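Local coordinates for endonuclease III (Geobacillus stearothermophilus, PDB 1ORN), which probably removes oxidised pyrimidines from DNA and nicks the strand, as a base excision repair glycosylase of the helix-hairpin-helix family carrying a [4Fe-4S] cluster, at residues I69-P72 with L73-E77; D102-G106 with E107-D111; V164-T167 with L168-I171; I172-E175 with E176-I179. All blocks are in the same frame, centred on the assembly; numbering follows the deposited sequence.

Contact 1 of 4, residues I69-P72 with L73-E77; sequences IAVP and LEELE
Pro-72 meets Glu-75 across the first turn of helix 73-79, with Pro-72 as N-cap and its carbonyl turned into the helix. Pro-72 O accepts from Glu-75 N at 3.0 Å, with an N-H...O angle of 133°. A second, weak bond reaches the same oxygen from Leu-76 N at 3.3 Å.

Glu-75 then folds back over the residues that precede the helix. With CG anti to the backbone N (chi1 -177°) and an extended chain beyond it, the carboxylate arrives beside Pro-72 and Val-71: Glu-75 OE2 lies 3.2 Å from Pro-72 CD and 3.5 Å from Val-71 CB. The side chains of Val-71 and Glu-75 cross at about a right angle. Val-71 CG2 also reaches Leu-76 CB at 4.2 Å, an apolar contact; both residues also touch Tyr-62.

The polar end of Glu-75 is held from outside, OE1 making a salt bridge with Lys-61. With Glu-75 replaced by an alanine, Lys-61 would probably lose its carboxylate mate and the flanks of Val-71 and Pro-72 would be uncovered. One carboxylate thus serves two purposes: OE2 packs against carbon while OE1 carries the ionic link, which probably favours the charged form.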
ATOM      1  N   ILE C  69     -22.239   5.042  -9.163  1.00 39.10           N
ATOM      2  CA  ILE C  69     -23.307   4.090  -9.455  1.00 40.17           C
ATOM      3  C   ILE C  69     -24.371   4.654 -10.392  1.00 42.07           C
ATOM      4  O   ILE C  69     -25.305   3.945 -10.768  1.00 42.78           O
ATOM      5  CB  ILE C  69     -24.017   3.607  -8.168  1.00 41.10           C
ATOM      6  CG1 ILE C  69     -24.837   4.745  -7.552  1.00 41.32           C
ATOM      7  CG2 ILE C  69     -22.992   3.104  -7.175  1.00 40.07           C
ATOM      8  CD1 ILE C  69     -25.641   4.335  -6.329  1.00 44.28           C
ATOM      9  N   ALA C  70     -24.226   5.920 -10.776  1.00 42.14           N
ATOM     10  CA  ALA C  70     -25.197   6.563 -11.660  1.00 43.10           C
ATOM     11  C   ALA C  70     -24.856   6.394 -13.136  1.00 43.34           C
ATOM     12  O   ALA C  70     -25.687   6.659 -14.001  1.00 44.29           O
ATOM     13  CB  ALA C  70     -25.309   8.045 -11.326  1.00 43.14           C
ATOM     14  N   VAL C  71     -23.633   5.963 -13.426  1.00 42.16           N
ATOM     15  CA  VAL C  71     -23.216   5.773 -14.809  1.00 43.04           C
ATOM     16  C   VAL C  71     -23.193   4.295 -15.171  1.00 44.28           C
ATOM     17  O   VAL C  71     -23.131   3.431 -14.293  1.00 43.52           O
ATOM     18  CB  VAL C  71     -21.810   6.365 -15.060  1.00 43.98           C
ATOM     19  CG1 VAL C  71     -21.805   7.851 -14.716  1.00 42.94           C
ATOM     20  CG2 VAL C  71     -20.765   5.617 -14.234  1.00 41.32           C
ATOM     21  N   PRO C  72     -23.275   3.982 -16.472  1.00 45.56           N
ATOM     22  CA  PRO C  72     -23.249   2.573 -16.873  1.00 45.86           C
ATOM     23  C   PRO C  72     -21.863   2.014 -16.578  1.00 45.95           C
ATOM     24  O   PRO C  72     -20.876   2.744 -16.620  1.00 45.89           O
ATOM     25  CB  PRO C  72     -23.541   2.634 -18.370  1.00 47.11           C
ATOM     26  CG  PRO C  72     -24.388   3.867 -18.499  1.00 46.90           C
ATOM     27  CD  PRO C  72     -23.659   4.840 -17.607  1.00 45.73           C
ATOM     28  N   LEU C  73     -21.789   0.724 -16.277  1.00 45.96           N
ATOM     29  CA  LEU C  73     -20.509   0.097 -15.979  1.00 47.16           C
ATOM     30  C   LEU C  73     -19.493   0.343 -17.098  1.00 48.16           C
ATOM     31  O   LEU C  73     -18.322   0.636 -16.840  1.00 47.50           O
ATOM     32  CB  LEU C  73     -20.706  -1.407 -15.761  1.00 47.57           C
ATOM     33  CG  LEU C  73     -19.479  -2.217 -15.336  1.00 48.33           C
ATOM     34  CD1 LEU C  73     -18.902  -1.632 -14.055  1.00 48.08           C
ATOM     35  CD2 LEU C  73     -19.870  -3.671 -15.125  1.00 48.61           C
ATOM     36  N   GLU C  74     -19.949   0.239 -18.342  1.00 48.97           N
ATOM     37  CA  GLU C  74     -19.086   0.437 -19.504  1.00 49.64           C
ATOM     38  C   GLU C  74     -18.438   1.816 -19.534  1.00 48.06           C
ATOM     39  O   GLU C  74     -17.313   1.970 -20.015  1.00 48.06           O
ATOM     40  CB  GLU C  74     -19.881   0.230 -20.798  1.00 52.07           C
ATOM     41  CG  GLU C  74     -20.583  -1.117 -20.903  1.00 56.50           C
ATOM     42  CD  GLU C  74     -21.678  -1.289 -19.864  1.00 58.87           C
ATOM     43  OE1 GLU C  74     -22.547  -0.398 -19.761  1.00 58.92           O
ATOM     44  OE2 GLU C  74     -21.670  -2.319 -19.152  1.00 60.36           O
ATOM     45  N   GLU C  75     -19.148   2.819 -19.027  1.00 46.28           N
ATOM     46  CA  GLU C  75     -18.630   4.179 -19.012  1.00 45.03           C
ATOM     47  C   GLU C  75     -17.507   4.339 -17.993  1.00 44.03           C
ATOM     48  O   GLU C  75     -16.476   4.950 -18.286  1.00 42.77           O
ATOM     49  CB  GLU C  75     -19.755   5.172 -18.704  1.00 47.19           C
ATOM     50  CG  GLU C  75     -19.328   6.639 -18.743  1.00 49.23           C
ATOM     51  CD  GLU C  75     -20.494   7.598 -18.566  1.00 51.71           C
ATOM     52  OE1 GLU C  75     -20.257   8.825 -18.503  1.00 51.57           O
ATOM     53  OE2 GLU C  75     -21.649   7.126 -18.492  1.00 52.85           O
ATOM     54  N   LEU C  76     -17.709   3.799 -16.795  1.00 41.34           N
ATOM     55  CA  LEU C  76     -16.688   3.894 -15.758  1.00 40.41           C
ATOM     56  C   LEU C  76     -15.452   3.100 -16.188  1.00 40.27           C
ATOM     57  O   LEU C  76     -14.317   3.504 -15.922  1.00 39.46           O
ATOM     58  CB  LEU C  76     -17.230   3.365 -14.423  1.00 38.39           C
ATOM     59  CG  LEU C  76     -16.244   3.391 -13.247  1.00 37.05           C
ATOM     60  CD1 LEU C  76     -15.790   4.828 -12.976  1.00 34.99           C
ATOM     61  CD2 LEU C  76     -16.899   2.800 -12.009  1.00 37.09           C
ATOM     62  N   GLU C  77     -15.672   1.975 -16.860  1.00 40.16           N
ATOM     63  CA  GLU C  77     -14.564   1.150 -17.333  1.00 42.03           C
ATOM     64  C   GLU C  77     -13.613   1.977 -18.189  1.00 41.75           C
ATOM     65  O   GLU C  77     -12.397   1.920 -18.016  1.00 41.31           O
ATOM     66  CB  GLU C  77     -15.077  -0.039 -18.153  1.00 42.98           C
ATOM     67  CG  GLU C  77     -15.701  -1.163 -17.333  1.00 44.08           C
ATOM     68  CD  GLU C  77     -16.065  -2.379 -18.183  1.00 46.61           C
ATOM     69  OE1 GLU C  77     -16.556  -3.380 -17.619  1.00 47.43           O
ATOM     70  OE2 GLU C  77     -15.857  -2.336 -19.417  1.00 47.83           O
TER

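Contact 2 of 4, residues D102-G106 with E107-D111; sequences DKYNG and EVPRD
Tyr-104 and Pro-109 pack ring on ring, the proline lying over one face of the phenol. Pro-109 CG stands 4.1 Å from the centroid of the Tyr-104 ring and only 9° off its normal, which defines a CH-pi contact; Pro-109 CB approaches Tyr-104 CD1 at 3.9 Å. Lys-103 CB covers the opposite face, displaced toward the rim.

The tyrosine is set for this by its first torsion: with CG anti to its own carbonyl carbon (chi1 -57°), the ring swings beside the backbone N and faces the returning chain. That return is a type I' beta turn from Tyr-104 to Glu-107, closed by Glu-107 N donating to Tyr-104 O at 3.0 Å and 166°. Asn-105 and Gly-106 occupy its corners with positive phi, a requirement that glycine meets readily. On the outer side Asn-105 and Glu-107 run side by side in the same direction, Asn-105 ND2 being 3.7 Å from Glu-107 OE2 and the amide and carboxylate planes clearly turned from each other.

At the far end of the ring, Tyr-104 OH hydrogen-bonds Glu-114 of helix 112-115. The face of the phenol thus packs on the loop at Pro-109 through carbon, while its hydroxyl reaches the next helix through a polar bond.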
ATOM      1  N   ASP C 102     -25.723   1.741   1.372  1.00 37.67           N
ATOM      2  CA  ASP C 102     -26.625   0.817   2.047  1.00 39.56           C
ATOM      3  C   ASP C 102     -26.218   0.349   3.436  1.00 38.46           C
ATOM      4  O   ASP C 102     -27.074   0.157   4.303  1.00 38.01           O
ATOM      5  CB  ASP C 102     -26.859  -0.406   1.159  1.00 42.65           C
ATOM      6  CG  ASP C 102     -27.399  -0.035  -0.207  1.00 47.36           C
ATOM      7  OD1 ASP C 102     -28.360   0.764  -0.263  1.00 49.69           O
ATOM      8  OD2 ASP C 102     -26.871  -0.540  -1.223  1.00 50.53           O
ATOM      9  N   LYS C 103     -24.919   0.181   3.659  1.00 36.61           N
ATOM     10  CA  LYS C 103     -24.448  -0.319   4.937  1.00 35.71           C
ATOM     11  C   LYS C 103     -23.686   0.640   5.844  1.00 35.23           C
ATOM     12  O   LYS C 103     -23.696   0.464   7.061  1.00 35.57           O
ATOM     13  CB  LYS C 103     -23.582  -1.560   4.696  1.00 37.05           C
ATOM     14  CG  LYS C 103     -24.279  -2.659   3.899  1.00 38.70           C
ATOM     15  N   TYR C 104     -23.027   1.645   5.276  1.00 33.27           N
ATOM     16  CA  TYR C 104     -22.232   2.555   6.097  1.00 34.38           C
ATOM     17  C   TYR C 104     -22.620   4.036   6.098  1.00 34.92           C
ATOM     18  O   TYR C 104     -21.759   4.916   6.194  1.00 35.20           O
ATOM     19  CB  TYR C 104     -20.756   2.397   5.722  1.00 33.75           C
ATOM     20  CG  TYR C 104     -20.268   0.975   5.889  1.00 35.10           C
ATOM     21  CD1 TYR C 104     -20.208   0.383   7.149  1.00 34.91           C
ATOM     22  CD2 TYR C 104     -19.904   0.207   4.784  1.00 35.64           C
ATOM     23  CE1 TYR C 104     -19.799  -0.948   7.304  1.00 35.34           C
ATOM     24  CE2 TYR C 104     -19.495  -1.117   4.927  1.00 34.99           C
ATOM     25  CZ  TYR C 104     -19.445  -1.686   6.186  1.00 36.49           C
ATOM     26  OH  TYR C 104     -19.046  -2.997   6.321  1.00 38.51           O
ATOM     27  N   ASN C 105     -23.918   4.302   5.999  1.00 35.30           N
ATOM     28  CA  ASN C 105     -24.435   5.663   6.029  1.00 37.01           C
ATOM     29  C   ASN C 105     -23.731   6.590   5.040  1.00 36.45           C
ATOM     30  O   ASN C 105     -23.466   7.755   5.339  1.00 36.41           O
ATOM     31  CB  ASN C 105     -24.324   6.209   7.460  1.00 39.37           C
ATOM     32  CG  ASN C 105     -25.259   7.375   7.716  1.00 42.87           C
ATOM     33  OD1 ASN C 105     -26.409   7.382   7.260  1.00 43.15           O
ATOM     34  ND2 ASN C 105     -24.779   8.366   8.463  1.00 43.54           N
ATOM     35  N   GLY C 106     -23.425   6.049   3.863  1.00 36.46           N
ATOM     36  CA  GLY C 106     -22.777   6.813   2.810  1.00 37.84           C
ATOM     37  C   GLY C 106     -21.381   7.343   3.085  1.00 37.91           C
ATOM     38  O   GLY C 106     -20.886   8.190   2.342  1.00 39.68           O
ATOM     39  N   GLU C 107     -20.738   6.847   4.135  1.00 38.23           N
ATOM     40  CA  GLU C 107     -19.398   7.307   4.479  1.00 39.20           C
ATOM     41  C   GLU C 107     -18.405   6.154   4.569  1.00 37.73           C
ATOM     42  O   GLU C 107     -18.786   5.010   4.798  1.00 36.16           O
ATOM     43  CB  GLU C 107     -19.440   8.060   5.811  1.00 43.05           C
ATOM     44  CG  GLU C 107     -20.251   9.353   5.757  1.00 48.93           C
ATOM     45  CD  GLU C 107     -20.562   9.919   7.133  1.00 53.59           C
ATOM     46  OE1 GLU C 107     -19.628  10.052   7.953  1.00 56.32           O
ATOM     47  OE2 GLU C 107     -21.744  10.238   7.391  1.00 55.29           O
ATOM     48  N   VAL C 108     -17.128   6.459   4.364  1.00 34.72           N
ATOM     49  CA  VAL C 108     -16.096   5.441   4.455  1.00 33.14           C
ATOM     50  C   VAL C 108     -15.982   5.009   5.914  1.00 34.51           C
ATOM     51  O   VAL C 108     -15.737   5.839   6.794  1.00 34.59           O
ATOM     52  CB  VAL C 108     -14.736   5.998   3.993  1.00 32.87           C
ATOM     53  CG1 VAL C 108     -13.641   4.968   4.218  1.00 30.92           C
ATOM     54  CG2 VAL C 108     -14.814   6.390   2.528  1.00 31.36           C
ATOM     55  N   PRO C 109     -16.175   3.709   6.198  1.00 35.17           N
ATOM     56  CA  PRO C 109     -16.070   3.251   7.583  1.00 36.03           C
ATOM     57  C   PRO C 109     -14.625   3.348   8.060  1.00 37.66           C
ATOM     58  O   PRO C 109     -13.693   3.192   7.271  1.00 35.81           O
ATOM     59  CB  PRO C 109     -16.582   1.810   7.511  1.00 36.84           C
ATOM     60  CG  PRO C 109     -16.183   1.383   6.136  1.00 35.92           C
ATOM     61  CD  PRO C 109     -16.536   2.596   5.299  1.00 35.16           C
ATOM     62  N   ARG C 110     -14.441   3.622   9.349  1.00 37.29           N
ATOM     63  CA  ARG C 110     -13.106   3.765   9.913  1.00 39.58           C
ATOM     64  C   ARG C 110     -12.531   2.466  10.463  1.00 39.93           C
ATOM     65  O   ARG C 110     -11.391   2.428  10.924  1.00 40.71           O
ATOM     66  CB  ARG C 110     -13.123   4.841  11.004  1.00 41.15           C
ATOM     67  CG  ARG C 110     -13.583   6.194  10.479  1.00 45.37           C
ATOM     68  CD  ARG C 110     -13.394   7.321  11.488  1.00 47.69           C
ATOM     69  NE  ARG C 110     -13.728   8.614  10.891  1.00 51.11           N
ATOM     70  CZ  ARG C 110     -13.558   9.787  11.492  1.00 52.56           C
ATOM     71  NH1 ARG C 110     -13.055   9.845  12.718  1.00 52.27           N
ATOM     72  NH2 ARG C 110     -13.886  10.908  10.862  1.00 54.20           N
ATOM     73  N   ASP C 111     -13.322   1.401  10.405  1.00 40.50           N
ATOM     74  CA  ASP C 111     -12.881   0.100  10.896  1.00 39.77           C
ATOM     75  C   ASP C 111     -12.243  -0.718   9.773  1.00 37.09           C
ATOM     76  O   ASP C 111     -12.811  -0.852   8.692  1.00 37.03           O
ATOM     77  CB  ASP C 111     -14.066  -0.665  11.475  1.00 43.00           C
ATOM     78  CG  ASP C 111     -13.680  -2.037  11.961  1.00 45.25           C
ATOM     79  OD1 ASP C 111     -12.945  -2.122  12.967  1.00 48.35           O
ATOM     80  OD2 ASP C 111     -14.102  -3.030  11.332  1.00 47.63           O
TER

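Contact 3 of 4, residues V164-T167 with L168-I171; sequences VEKT and LMKI
Val-164 and Leu-168 lie side by side one turn apart on the last two turns of helix 161-171, an alpha-helix of the all-helical HhH-GPD fold. Their methyls meet at Val-164 CG1 and Leu-168 CD1, 4.1 Å apart. Beneath them the i to i+4 backbone bond from Leu-168 N to Val-164 O is 3.1 Å long.

On another side of the helix, Met-169 crosses Glu-165 and Lys-166 obliquely. Its chain bends at chi3 (-79°), which turns Met-169 CE back to lie 3.9 Å from Lys-166 CA and 4.1 Å from Glu-165 OE2. Lys-170 stays extended and runs past Lys-166 O, the Lys-170 CG lying 3.2 Å from that oxygen. The amino groups of Lys-166 and Lys-170 come within 5.8 Å, NZ to NZ, a spacing at which their like charges probably disfavour closer approach.

Farther out, Glu-165 OE2 is held by a salt bridge to Arg-123 and a hydrogen bond to Asn-127, so the carboxylate beside the methionine methyl is tied to helix 123-134. Leu-168 reaches Met-184 of helix 177-191 and Val-145 of helix 143-152, while Ile-171 packs on Lys-7 and Arg-11 of helix 7-20. Thr-167 OG1 bonds back to Glu-163 O. At the C-terminal end the backbone bonding weakens: Thr-167 O receives weak bonds from Lys-170 N and Ile-171 N, and Ile-171 CG1 sits 3.1 Å from that same oxygen.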
ATOM      1  N   VAL C 164       4.228 -11.524   7.414  1.00 31.65           N
ATOM      2  CA  VAL C 164       5.135 -10.382   7.358  1.00 30.53           C
ATOM      3  C   VAL C 164       4.582  -9.285   8.256  1.00 29.25           C
ATOM      4  O   VAL C 164       5.305  -8.695   9.053  1.00 29.73           O
ATOM      5  CB  VAL C 164       5.264  -9.821   5.919  1.00 31.22           C
ATOM      6  CG1 VAL C 164       6.164  -8.582   5.913  1.00 31.33           C
ATOM      7  CG2 VAL C 164       5.818 -10.886   4.993  1.00 32.45           C
ATOM      8  N   GLU C 165       3.287  -9.014   8.119  1.00 26.99           N
ATOM      9  CA  GLU C 165       2.632  -7.975   8.910  1.00 28.83           C
ATOM     10  C   GLU C 165       2.742  -8.217  10.418  1.00 29.60           C
ATOM     11  O   GLU C 165       3.078  -7.307  11.187  1.00 29.03           O
ATOM     12  CB  GLU C 165       1.155  -7.885   8.505  1.00 28.57           C
ATOM     13  CG  GLU C 165       0.437  -6.643   9.007  1.00 31.42           C
ATOM     14  CD  GLU C 165      -1.014  -6.599   8.557  1.00 30.09           C
ATOM     15  OE1 GLU C 165      -1.294  -7.034   7.417  1.00 30.90           O
ATOM     16  OE2 GLU C 165      -1.872  -6.120   9.332  1.00 30.05           O
ATOM     17  N   LYS C 166       2.459  -9.443  10.843  1.00 32.20           N
ATOM     18  CA  LYS C 166       2.521  -9.763  12.260  1.00 33.61           C
ATOM     19  C   LYS C 166       3.939  -9.635  12.810  1.00 34.90           C
ATOM     20  O   LYS C 166       4.127  -9.174  13.934  1.00 35.67           O
ATOM     21  CB  LYS C 166       1.949 -11.166  12.511  1.00 35.62           C
ATOM     22  CG  LYS C 166       0.456 -11.251  12.200  1.00 37.73           C
ATOM     23  CD  LYS C 166      -0.203 -12.502  12.755  1.00 42.13           C
ATOM     24  CE  LYS C 166       0.281 -13.773  12.095  1.00 45.15           C
ATOM     25  NZ  LYS C 166      -0.346 -14.971  12.740  1.00 46.35           N
ATOM     26  N   THR C 167       4.932 -10.010  12.009  1.00 35.85           N
ATOM     27  CA  THR C 167       6.330  -9.917  12.425  1.00 36.43           C
ATOM     28  C   THR C 167       6.696  -8.465  12.708  1.00 35.78           C
ATOM     29  O   THR C 167       7.307  -8.155  13.727  1.00 35.65           O
ATOM     30  CB  THR C 167       7.283 -10.462  11.337  1.00 38.42           C
ATOM     31  OG1 THR C 167       7.035 -11.858  11.142  1.00 39.33           O
ATOM     32  CG2 THR C 167       8.738 -10.263  11.744  1.00 39.50           C
ATOM     33  N   LEU C 168       6.310  -7.572  11.803  1.00 34.98           N
ATOM     34  CA  LEU C 168       6.608  -6.154  11.968  1.00 35.75           C
ATOM     35  C   LEU C 168       5.860  -5.539  13.151  1.00 35.29           C
ATOM     36  O   LEU C 168       6.413  -4.714  13.879  1.00 36.30           O
ATOM     37  CB  LEU C 168       6.265  -5.403  10.680  1.00 36.67           C
ATOM     38  CG  LEU C 168       7.155  -5.787   9.493  1.00 37.27           C
ATOM     39  CD1 LEU C 168       6.573  -5.243   8.199  1.00 38.63           C
ATOM     40  CD2 LEU C 168       8.562  -5.248   9.729  1.00 37.67           C
ATOM     41  N   MET C 169       4.608  -5.937  13.345  1.00 33.17           N
ATOM     42  CA  MET C 169       3.818  -5.399  14.448  1.00 34.99           C
ATOM     43  C   MET C 169       4.428  -5.721  15.810  1.00 37.44           C
ATOM     44  O   MET C 169       4.304  -4.938  16.750  1.00 38.04           O
ATOM     45  CB  MET C 169       2.378  -5.917  14.389  1.00 34.19           C
ATOM     46  CG  MET C 169       1.546  -5.314  13.264  1.00 32.85           C
ATOM     47  SD  MET C 169      -0.233  -5.557  13.495  1.00 31.89           S
ATOM     48  CE  MET C 169      -0.427  -7.257  12.956  1.00 28.02           C
ATOM     49  N   LYS C 170       5.089  -6.870  15.910  1.00 39.41           N
ATOM     50  CA  LYS C 170       5.712  -7.287  17.167  1.00 43.29           C
ATOM     51  C   LYS C 170       7.078  -6.645  17.407  1.00 44.96           C
ATOM     52  O   LYS C 170       7.532  -6.548  18.548  1.00 45.68           O
ATOM     53  CB  LYS C 170       5.869  -8.808  17.199  1.00 43.94           C
ATOM     54  CG  LYS C 170       4.564  -9.571  17.129  1.00 47.12           C
ATOM     55  CD  LYS C 170       4.819 -11.065  16.987  1.00 51.17           C
ATOM     56  CE  LYS C 170       3.522 -11.831  16.771  1.00 53.27           C
ATOM     57  NZ  LYS C 170       3.774 -13.269  16.461  1.00 55.78           N
ATOM     58  N   ILE C 171       7.736  -6.213  16.338  1.00 46.78           N
ATOM     59  CA  ILE C 171       9.057  -5.602  16.463  1.00 48.58           C
ATOM     60  C   ILE C 171       8.999  -4.081  16.574  1.00 50.19           C
ATOM     61  O   ILE C 171       9.868  -3.464  17.193  1.00 51.19           O
ATOM     62  CB  ILE C 171       9.958  -5.962  15.252  1.00 49.20           C
ATOM     63  CG1 ILE C 171      10.037  -7.481  15.084  1.00 50.09           C
ATOM     64  CG2 ILE C 171      11.350  -5.374  15.443  1.00 49.47           C
ATOM     65  CD1 ILE C 171      10.567  -8.220  16.301  1.00 51.44           C
TER

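Contact 4 of 4, residues I172-E175 with E176-I179; sequences IPKE and EWSI
The backbone leaves helical angles at Ile-172 and turns into helix 177-191 through two i to i+3 bonds, Glu-176 N to Pro-173 O at 2.6 Å and Trp-177 N to Lys-174 O at 3.3 Å.

Trp-177 lays its indole back across this turn, chi1 -73° placing CG anti to its own carbonyl carbon. Trp-177 NE1 donates to Ile-172 O at 2.7 Å with an N-H...O angle of 147°; the oxygen is slightly tilted from the ring plane, and NE1 lies above the carbonyl plane. Over one face sits Lys-174 CA, 3.4 Å from the centroid of the five-membered ring of Trp-177 and 9° off its normal, a CH-pi contact. Ile-172 CG2 comes in at the ring edge, in plane, 3.7 Å from Trp-177 CD1, and is equally near Glu-176 CB. A phenylalanine in place of Trp-177 would probably leave Ile-172 O without the indole N-H and the turn less firmly fixed to the helix.

Waters extend the turn: water 1 donates to Lys-174 O and accepts from Ser-178 N, and water 2 joins Glu-175 O to Ile-179 N at 3.0 and 2.9 Å. Lys-174 NZ and Glu-175 OE2 form a weakly bonded salt bridge.

The turn connects helix 161-171 to helix 177-191. Trp-177 also touches Pro-137 and Ile-139, in the loop between helices 123-134 and 143-152, while Ser-178 OG hydrogen-bonds Ser-131 of helix 123-134.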
ATOM      1  N   ILE C 172       7.970  -3.482  15.979  1.00 49.80           N
ATOM      2  CA  ILE C 172       7.825  -2.029  15.980  1.00 49.05           C
ATOM      3  C   ILE C 172       6.732  -1.503  16.906  1.00 48.56           C
ATOM      4  O   ILE C 172       5.633  -2.054  16.965  1.00 48.10           O
ATOM      5  CB  ILE C 172       7.510  -1.513  14.557  1.00 49.24           C
ATOM      6  CG1 ILE C 172       8.578  -2.003  13.579  1.00 49.81           C
ATOM      7  CG2 ILE C 172       7.432   0.006  14.553  1.00 48.25           C
ATOM      8  CD1 ILE C 172       8.227  -1.763  12.135  1.00 51.65           C
ATOM      9  N   PRO C 173       7.029  -0.425  17.647  1.00 48.33           N
ATOM     10  CA  PRO C 173       6.045   0.160  18.557  1.00 48.43           C
ATOM     11  C   PRO C 173       4.855   0.639  17.729  1.00 47.78           C
ATOM     12  O   PRO C 173       5.030   1.285  16.697  1.00 47.39           O
ATOM     13  CB  PRO C 173       6.811   1.319  19.192  1.00 48.95           C
ATOM     14  CG  PRO C 173       8.209   0.806  19.225  1.00 49.35           C
ATOM     15  CD  PRO C 173       8.356   0.183  17.853  1.00 49.28           C
ATOM     16  N   LYS C 174       3.654   0.309  18.186  1.00 47.09           N
ATOM     17  CA  LYS C 174       2.422   0.682  17.502  1.00 47.55           C
ATOM     18  C   LYS C 174       2.426   2.140  17.039  1.00 47.34           C
ATOM     19  O   LYS C 174       1.906   2.463  15.968  1.00 46.52           O
ATOM     20  CB  LYS C 174       1.237   0.412  18.434  1.00 48.96           C
ATOM     21  CG  LYS C 174      -0.112   0.888  17.931  1.00 50.81           C
ATOM     22  CD  LYS C 174      -1.253   0.187  18.668  1.00 53.01           C
ATOM     23  CE  LYS C 174      -1.081   0.227  20.184  1.00 54.11           C
ATOM     24  NZ  LYS C 174      -1.078   1.612  20.730  1.00 55.83           N
ATOM     25  N   GLU C 175       3.030   3.014  17.836  1.00 46.70           N
ATOM     26  CA  GLU C 175       3.094   4.433  17.509  1.00 46.23           C
ATOM     27  C   GLU C 175       3.914   4.722  16.255  1.00 44.56           C
ATOM     28  O   GLU C 175       3.766   5.784  15.645  1.00 43.03           O
ATOM     29  CB  GLU C 175       3.685   5.219  18.684  1.00 49.49           C
ATOM     30  CG  GLU C 175       2.933   5.061  20.001  1.00 54.55           C
ATOM     31  CD  GLU C 175       2.993   3.646  20.552  1.00 56.80           C
ATOM     32  OE1 GLU C 175       4.112   3.101  20.685  1.00 58.06           O
ATOM     33  OE2 GLU C 175       1.921   3.080  20.859  1.00 59.45           O
ATOM     34  N   GLU C 176       4.771   3.781  15.869  1.00 42.92           N
ATOM     35  CA  GLU C 176       5.622   3.967  14.698  1.00 41.55           C
ATOM     36  C   GLU C 176       5.242   3.105  13.496  1.00 38.72           C
ATOM     37  O   GLU C 176       5.942   3.115  12.485  1.00 37.27           O
ATOM     38  CB  GLU C 176       7.079   3.666  15.050  1.00 45.33           C
ATOM     39  CG  GLU C 176       7.601   4.357  16.294  1.00 49.97           C
ATOM     40  CD  GLU C 176       9.044   3.980  16.582  1.00 53.22           C
ATOM     41  OE1 GLU C 176       9.553   4.335  17.669  1.00 55.85           O
ATOM     42  OE2 GLU C 176       9.670   3.327  15.716  1.00 55.19           O
ATOM     43  N   TRP C 177       4.152   2.353  13.600  1.00 37.51           N
ATOM     44  CA  TRP C 177       3.734   1.486  12.501  1.00 35.52           C
ATOM     45  C   TRP C 177       3.528   2.188  11.172  1.00 34.48           C
ATOM     46  O   TRP C 177       4.088   1.780  10.159  1.00 33.30           O
ATOM     47  CB  TRP C 177       2.446   0.755  12.857  1.00 36.35           C
ATOM     48  CG  TRP C 177       2.626  -0.332  13.850  1.00 36.46           C
ATOM     49  CD1 TRP C 177       3.793  -0.724  14.437  1.00 37.13           C
ATOM     50  CD2 TRP C 177       1.601  -1.173  14.384  1.00 37.07           C
ATOM     51  NE1 TRP C 177       3.559  -1.759  15.309  1.00 38.47           N
ATOM     52  CE2 TRP C 177       2.220  -2.056  15.296  1.00 37.39           C
ATOM     53  CE3 TRP C 177       0.217  -1.268  14.182  1.00 36.79           C
ATOM     54  CZ2 TRP C 177       1.505  -3.020  16.008  1.00 37.22           C
ATOM     55  CZ3 TRP C 177      -0.498  -2.230  14.893  1.00 36.86           C
ATOM     56  CH2 TRP C 177       0.151  -3.092  15.795  1.00 36.54           C
ATOM     57  N   SER C 178       2.715   3.237  11.175  1.00 35.60           N
ATOM     58  CA  SER C 178       2.424   3.959   9.943  1.00 36.62           C
ATOM     59  C   SER C 178       3.635   4.543   9.218  1.00 36.58           C
ATOM     60  O   SER C 178       3.786   4.349   8.012  1.00 35.73           O
ATOM     61  CB  SER C 178       1.394   5.056  10.216  1.00 37.73           C
ATOM     62  OG  SER C 178       0.179   4.483  10.673  1.00 39.08           O
ATOM     63  N   ILE C 179       4.505   5.248   9.933  1.00 36.35           N
ATOM     64  CA  ILE C 179       5.664   5.839   9.274  1.00 37.39           C
ATOM     65  C   ILE C 179       6.697   4.797   8.840  1.00 36.71           C
ATOM     66  O   ILE C 179       7.359   4.963   7.816  1.00 36.32           O
ATOM     67  CB  ILE C 179       6.353   6.898  10.171  1.00 38.53           C
ATOM     68  CG1 ILE C 179       7.401   7.656   9.356  1.00 40.63           C
ATOM     69  CG2 ILE C 179       7.020   6.230  11.364  1.00 40.44           C
ATOM     70  CD1 ILE C 179       6.836   8.357   8.143  1.00 40.48           C
TER
HETATM   71  O   HOH W   1       1.583   4.362  13.684  1.00 38.12           O
HETATM   72  O   HOH W   2       3.911   6.116  12.668  1.00 42.65           O

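The four contacts come in series along an all-helical chain. Contacts 1 and 2 have centres 22 Å apart and nearest atoms about 7 Å apart; contact 1 sits at the start of helix 73-79 and contact 2 at the end of helix 86-103, the next helix in the chain. Contacts 3 and 4 are continuous, helix 161-171 leading through a turn into helix 177-191, with centres 10 Å apart. They meet directly where Met-169 SD packs against Trp-177 CH2 at 3.4 Å. Contact 2 is the nearer of the first pair to them, its centre 28 and 26 Å from theirs. Contact 1 lies far off, across the chain's centre and about 40 Å away between centres in the DNA-bound enzyme.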